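Local atomic coordinates of uncharacterized protein (Nostoc punctiforme, PDB entry 2R3S), a protein that is probably an S-adenosylmethionine-dependent O-methyltransferase, pairing an N-terminal dimerisation domain with a Rossmann-like catalytic domain. Residues A[238-241]-A[242-245]; A[300-303]-A[304-307]. One frame throughout, in Å; residues are numbered along the deposited sequence.

Contact 1 of 2, residues A[238-241]-A[242-245]; sequences LPNF and LHHF. With EDO (1,2-ethanediol), chain E.
F241 and F245 meet in a T-shaped stack across the short 3-10 turn that follows strand 233-239, the fourth parallel strand in the 3-2-1-4-5-7-6 sheet of a Rossmann-like, probable methyltransferase domain. The F245 edge points into the F241 face: CE2 of F245 lies over the ring centre and CZ of F245 reaches CZ of F241 at 3.5 Å. The centroids are 4.8 Å and the planes 68° apart. With CG anti to the backbone N (chi1 -162°), the F241 ring stands beside its own carbonyl, where I172 and L253 also pack against it. Without the F241 ring, as with an alanine here, the F245 edge is likely to lose its aromatic face and a gap to open beside I172 and L253. On the other side of the turn, the OD1 of N240 lies in the plane of the H243 ring, 3.3 Å from CE1 of H243; that oxygen also accepts from Q328, while ND1 of H243 pairs with D271. CD2 of H243 in turn covers the face of the H244 ring. A water on the buried side bridges the strand end to the 3-10 turn, donating to L238 O at 2.8 Å and accepting from L242 N at 2.9 Å.

The packing is looser beside P239 and N240, where a 1,2-ethanediol, probably from the crystallisation liquor, lies along the backbone and may mark a pocket; its O2 makes a weak bond to N240 O.

The carbonyl of F241 takes two donors from one residue: H244 ND1 at 3.0 Å, tilted 33° from the carbonyl plane, and, weakly, H244 N. This double grip closes the turn and limits rotation of the H244 imidazole, leaving its CE1, next to ND1, facing N240 O at 3.3 Å and the side where the diol lies.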
ATOM      1  N   LEU A 238       8.647  29.235   6.911  1.00 30.88           N
ATOM      2  CA  LEU A 238       8.072  28.083   7.586  1.00 31.08           C
ATOM      3  C   LEU A 238       7.814  26.931   6.567  1.00 32.41           C
ATOM      4  O   LEU A 238       6.667  26.702   6.118  1.00 29.79           O
ATOM      5  CB  LEU A 238       6.763  28.495   8.245  1.00 33.07           C
ATOM      6  CG  LEU A 238       6.809  29.325   9.523  1.00 32.32           C
ATOM      7  CD1 LEU A 238       5.462  30.083   9.764  1.00 28.43           C
ATOM      8  CD2 LEU A 238       7.149  28.389  10.658  1.00 26.08           C
ATOM      9  N   PRO A 239       8.879  26.189   6.203  1.00 32.50           N
ATOM     10  CA  PRO A 239       8.716  25.085   5.270  1.00 31.34           C
ATOM     11  C   PRO A 239       8.255  23.817   5.981  1.00 29.83           C
ATOM     12  O   PRO A 239       8.910  23.375   6.896  1.00 29.40           O
ATOM     13  CB  PRO A 239      10.116  24.913   4.685  1.00 32.81           C
ATOM     14  CG  PRO A 239      11.038  25.769   5.514  1.00 32.59           C
ATOM     15  CD  PRO A 239      10.276  26.320   6.638  1.00 32.83           C
ATOM     16  N   ASN A 240       7.127  23.262   5.563  1.00 29.09           N
ATOM     17  CA  ASN A 240       6.608  21.988   6.080  1.00 30.03           C
ATOM     18  C   ASN A 240       6.644  21.861   7.620  1.00 30.49           C
ATOM     19  O   ASN A 240       7.000  20.790   8.179  1.00 30.69           O
ATOM     20  CB  ASN A 240       7.309  20.780   5.408  1.00 31.21           C
ATOM     21  CG  ASN A 240       6.865  20.560   3.972  1.00 33.89           C
ATOM     22  OD1 ASN A 240       5.678  20.380   3.699  1.00 32.01           O
ATOM     23  ND2 ASN A 240       7.827  20.553   3.046  1.00 29.08           N
ATOM     24  N   PHE A 241       6.224  22.933   8.298  1.00 30.35           N
ATOM     25  CA  PHE A 241       6.166  22.949   9.761  1.00 29.91           C
ATOM     26  C   PHE A 241       4.769  23.018  10.311  1.00 28.11           C
ATOM     27  O   PHE A 241       4.424  22.276  11.211  1.00 29.52           O
ATOM     28  CB  PHE A 241       6.951  24.145  10.321  1.00 30.62           C
ATOM     29  CG  PHE A 241       7.311  24.004  11.799  1.00 34.67           C
ATOM     30  CD1 PHE A 241       7.890  22.833  12.288  1.00 35.15           C
ATOM     31  CD2 PHE A 241       7.092  25.045  12.688  1.00 38.38           C
ATOM     32  CE1 PHE A 241       8.226  22.702  13.629  1.00 38.12           C
ATOM     33  CE2 PHE A 241       7.436  24.909  14.038  1.00 37.62           C
ATOM     34  CZ  PHE A 241       7.995  23.739  14.495  1.00 32.50           C
ATOM     35  N   LEU A 242       3.956  23.922   9.794  1.00 28.17           N
ATOM     36  CA  LEU A 242       2.717  24.266  10.503  1.00 29.75           C
ATOM     37  C   LEU A 242       1.717  23.132  10.549  1.00 29.01           C
ATOM     38  O   LEU A 242       0.981  23.018  11.513  1.00 27.82           O
ATOM     39  CB  LEU A 242       2.057  25.523   9.915  1.00 31.86           C
ATOM     40  CG  LEU A 242       2.720  26.880  10.208  1.00 33.44           C
ATOM     41  CD1 LEU A 242       1.813  27.944   9.597  1.00 31.98           C
ATOM     42  CD2 LEU A 242       2.954  27.126  11.729  1.00 23.80           C
ATOM     43  N   HIS A 243       1.703  22.282   9.517  1.00 29.15           N
ATOM     44  CA  HIS A 243       0.783  21.124   9.460  1.00 27.81           C
ATOM     45  C   HIS A 243       0.824  20.122  10.612  1.00 28.27           C
ATOM     46  O   HIS A 243      -0.128  19.352  10.796  1.00 29.54           O
ATOM     47  CB  HIS A 243       0.925  20.360   8.122  1.00 28.98           C
ATOM     48  CG  HIS A 243       2.313  19.889   7.779  1.00 27.47           C
ATOM     49  ND1 HIS A 243       2.899  20.169   6.560  1.00 25.15           N
ATOM     50  CD2 HIS A 243       3.195  19.105   8.449  1.00 23.73           C
ATOM     51  CE1 HIS A 243       4.083  19.582   6.496  1.00 28.08           C
ATOM     52  NE2 HIS A 243       4.289  18.935   7.634  1.00 28.43           N
ATOM     53  N   HIS A 244       1.913  20.112  11.379  1.00 28.48           N
ATOM     54  CA  HIS A 244       2.056  19.244  12.573  1.00 26.78           C
ATOM     55  C   HIS A 244       1.242  19.640  13.809  1.00 27.60           C
ATOM     56  O   HIS A 244       1.038  18.827  14.703  1.00 25.36           O
ATOM     57  CB  HIS A 244       3.525  19.209  12.990  1.00 28.67           C
ATOM     58  CG  HIS A 244       4.422  18.613  11.958  1.00 29.75           C
ATOM     59  ND1 HIS A 244       5.329  19.364  11.246  1.00 30.51           N
ATOM     60  CD2 HIS A 244       4.526  17.342  11.489  1.00 31.22           C
ATOM     61  CE1 HIS A 244       5.965  18.575  10.393  1.00 30.92           C
ATOM     62  NE2 HIS A 244       5.492  17.347  10.515  1.00 30.35           N
ATOM     63  N   PHE A 245       0.777  20.883  13.879  1.00 29.09           N
ATOM     64  CA  PHE A 245       0.222  21.395  15.141  1.00 31.98           C
ATOM     65  C   PHE A 245      -1.243  21.786  15.015  1.00 31.76           C
ATOM     66  O   PHE A 245      -1.689  22.080  13.915  1.00 31.91           O
ATOM     67  CB  PHE A 245       1.074  22.589  15.575  1.00 32.40           C
ATOM     68  CG  PHE A 245       2.556  22.305  15.529  1.00 27.60           C
ATOM     69  CD1 PHE A 245       3.155  21.524  16.497  1.00 32.05           C
ATOM     70  CD2 PHE A 245       3.334  22.787  14.497  1.00 32.74           C
ATOM     71  CE1 PHE A 245       4.528  21.258  16.447  1.00 29.93           C
ATOM     72  CE2 PHE A 245       4.677  22.515  14.428  1.00 26.44           C
ATOM     73  CZ  PHE A 245       5.283  21.750  15.409  1.00 32.48           C
TER
HETATM   74  C1  EDO E 337      10.762  21.058   7.187  1.00 44.54           C
HETATM   75  O1  EDO E 337      10.615  22.166   8.149  1.00 26.91           O
HETATM   76  C2  EDO E 337      10.926  19.643   7.769  1.00 41.59           C
HETATM   77  O2  EDO E 337       9.718  18.918   8.059  1.00 44.17           O
HETATM   78  O   HOH W   1       4.611  25.335   7.344  1.00 26.25           O

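Contact 2 of 2, residues A[300-303]-A[304-307]; sequences AYTF and AEYE
T302 and E305 make a local helix-capping contact at the start of helix 303-312, at the end of the loop that follows helix 282-294. T302 is the N-cap residue. Its OG1 is held between the backbone N and the carbonyl carbon (chi1 63°), from where it accepts a weak bond from E305 N. The return bond is firmer: T302 N donates to OE1 of E305 at 2.9 Å, which receives it on its anti lone pair; the E305 chain runs extended beyond CG to get there. Side chain to backbone in both directions makes this a capping box. The same OE1 forms a salt bridge with R278, and the negative carboxylate at the N-terminal end of the helix is probably also favoured by the helix dipole. Behind the cap the helical bonds begin, Y306 N to T302 O at 3.0 Å and E307 N to F303 O at 2.7 Å.

Two aromatic contacts flank the cap. CB of Y301 lies over the Y306 face, 3.6 Å from its centroid, and the Y301 ring turns its edge toward that face in an offset T-shaped pair with planes 65° apart. A water links Y301 N to Y306 OH, at 2.8 Å from each, so the phenol is tied back to the loop before the helix. At the start of the helix, CB of E307 sits over the ring of F303, four residues back, 4.2 Å from the centroid, in a CH-pi contact, while the E307 carboxylate passes beside CE2 of F303. Beyond it, F303 packs on I331 and L320 of the sheet.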
ATOM      1  N   ALA A 300      -3.625  18.879   7.255  1.00 31.65           N
ATOM      2  CA  ALA A 300      -3.280  19.591   6.029  1.00 29.80           C
ATOM      3  C   ALA A 300      -4.314  20.714   5.920  1.00 34.12           C
ATOM      4  O   ALA A 300      -5.477  20.483   5.578  1.00 36.95           O
ATOM      5  CB  ALA A 300      -3.323  18.671   4.812  1.00 29.60           C
ATOM      6  N   TYR A 301      -3.881  21.928   6.230  1.00 31.65           N
ATOM      7  CA  TYR A 301      -4.761  23.065   6.347  1.00 31.10           C
ATOM      8  C   TYR A 301      -4.985  23.761   5.014  1.00 29.86           C
ATOM      9  O   TYR A 301      -4.067  23.925   4.216  1.00 29.74           O
ATOM     10  CB  TYR A 301      -4.175  24.059   7.347  1.00 30.30           C
ATOM     11  CG  TYR A 301      -4.186  23.576   8.774  1.00 31.61           C
ATOM     12  CD1 TYR A 301      -5.375  23.386   9.457  1.00 28.92           C
ATOM     13  CD2 TYR A 301      -3.003  23.335   9.457  1.00 29.67           C
ATOM     14  CE1 TYR A 301      -5.381  22.944  10.770  1.00 29.43           C
ATOM     15  CE2 TYR A 301      -3.008  22.940  10.770  1.00 25.63           C
ATOM     16  CZ  TYR A 301      -4.193  22.725  11.416  1.00 29.18           C
ATOM     17  OH  TYR A 301      -4.195  22.295  12.714  1.00 30.75           O
ATOM     18  N   THR A 302      -6.224  24.187   4.791  1.00 31.35           N
ATOM     19  CA  THR A 302      -6.595  24.949   3.579  1.00 32.48           C
ATOM     20  C   THR A 302      -6.172  26.416   3.709  1.00 34.85           C
ATOM     21  O   THR A 302      -5.800  26.852   4.802  1.00 35.75           O
ATOM     22  CB  THR A 302      -8.095  24.896   3.359  1.00 30.56           C
ATOM     23  OG1 THR A 302      -8.725  25.527   4.476  1.00 31.82           O
ATOM     24  CG2 THR A 302      -8.592  23.423   3.233  1.00 24.76           C
ATOM     25  N   PHE A 303      -6.195  27.164   2.599  1.00 36.16           N
ATOM     26  CA  PHE A 303      -5.782  28.568   2.604  1.00 37.11           C
ATOM     27  C   PHE A 303      -6.673  29.386   3.520  1.00 37.51           C
ATOM     28  O   PHE A 303      -6.178  30.110   4.342  1.00 38.49           O
ATOM     29  CB  PHE A 303      -5.793  29.194   1.220  1.00 38.25           C
ATOM     30  CG  PHE A 303      -5.560  30.678   1.246  1.00 43.09           C
ATOM     31  CD1 PHE A 303      -4.336  31.187   1.646  1.00 46.65           C
ATOM     32  CD2 PHE A 303      -6.574  31.568   0.934  1.00 44.32           C
ATOM     33  CE1 PHE A 303      -4.108  32.563   1.700  1.00 44.88           C
ATOM     34  CE2 PHE A 303      -6.355  32.940   0.982  1.00 50.17           C
ATOM     35  CZ  PHE A 303      -5.115  33.438   1.366  1.00 44.53           C
ATOM     36  N   ALA A 304      -7.984  29.257   3.363  1.00 37.23           N
ATOM     37  CA  ALA A 304      -8.932  29.859   4.278  1.00 36.82           C
ATOM     38  C   ALA A 304      -8.579  29.601   5.753  1.00 38.83           C
ATOM     39  O   ALA A 304      -8.720  30.494   6.579  1.00 39.80           O
ATOM     40  CB  ALA A 304     -10.349  29.340   3.980  1.00 36.81           C
ATOM     41  N   GLU A 305      -8.140  28.385   6.096  1.00 38.64           N
ATOM     42  CA  GLU A 305      -7.778  28.093   7.479  1.00 37.53           C
ATOM     43  C   GLU A 305      -6.511  28.834   7.884  1.00 37.70           C
ATOM     44  O   GLU A 305      -6.444  29.380   8.979  1.00 37.14           O
ATOM     45  CB  GLU A 305      -7.605  26.608   7.706  1.00 38.55           C
ATOM     46  CG  GLU A 305      -8.916  25.877   7.878  1.00 39.97           C
ATOM     47  CD  GLU A 305      -8.751  24.366   7.901  1.00 32.99           C
ATOM     48  OE1 GLU A 305      -7.924  23.827   7.144  1.00 38.77           O
ATOM     49  OE2 GLU A 305      -9.454  23.698   8.669  1.00 38.72           O
ATOM     50  N   TYR A 306      -5.526  28.870   6.994  1.00 36.82           N
ATOM     51  CA  TYR A 306      -4.274  29.576   7.262  1.00 38.80           C
ATOM     52  C   TYR A 306      -4.428  31.106   7.267  1.00 40.27           C
ATOM     53  O   TYR A 306      -3.778  31.788   8.042  1.00 38.98           O
ATOM     54  CB  TYR A 306      -3.203  29.205   6.228  1.00 39.66           C
ATOM     55  CG  TYR A 306      -2.467  27.893   6.479  1.00 40.48           C
ATOM     56  CD1 TYR A 306      -2.046  27.544   7.749  1.00 38.52           C
ATOM     57  CD2 TYR A 306      -2.141  27.043   5.426  1.00 35.37           C
ATOM     58  CE1 TYR A 306      -1.362  26.370   7.983  1.00 42.53           C
ATOM     59  CE2 TYR A 306      -1.449  25.854   5.654  1.00 40.63           C
ATOM     60  CZ  TYR A 306      -1.055  25.537   6.942  1.00 37.97           C
ATOM     61  OH  TYR A 306      -0.379  24.388   7.207  1.00 38.76           O
ATOM     62  N   GLU A 307      -5.241  31.627   6.357  1.00 41.16           N
ATOM     63  CA  GLU A 307      -5.579  33.053   6.293  1.00 42.12           C
ATOM     64  C   GLU A 307      -6.147  33.503   7.630  1.00 39.14           C
ATOM     65  O   GLU A 307      -5.777  34.559   8.150  1.00 39.37           O
ATOM     66  CB  GLU A 307      -6.588  33.285   5.166  1.00 42.91           C
ATOM     67  CG  GLU A 307      -7.034  34.723   4.925  1.00 48.32           C
ATOM     68  CD  GLU A 307      -7.859  34.844   3.654  1.00 47.61           C
ATOM     69  OE1 GLU A 307      -8.837  34.060   3.494  1.00 54.60           O
ATOM     70  OE2 GLU A 307      -7.518  35.707   2.814  1.00 55.99           O
TER
HETATM   71  O   HOH W   2      -1.203  22.414   5.420  1.00 26.41           O

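How the contacts relate
Along the chain, contact 1 comes first, closing the turn between the end of strand 233-239 and helix 247-260. Contact 2 opens after helix 282-294 and closes the entry to helix 303-312, so the two run in series and neither nests in nor crosses the other. Their centres are about 12 Å apart, and they touch in space: the hydroxyl OH of Y301 probably hydrogen-bonds F245 O at 2.8 Å, and the OH of Y306 packs on CB of L242 at 3.8 Å. The two tyrosines of the helix entry thus lean on the 3-10 turn, joining the two loops within the methyltransferase domain.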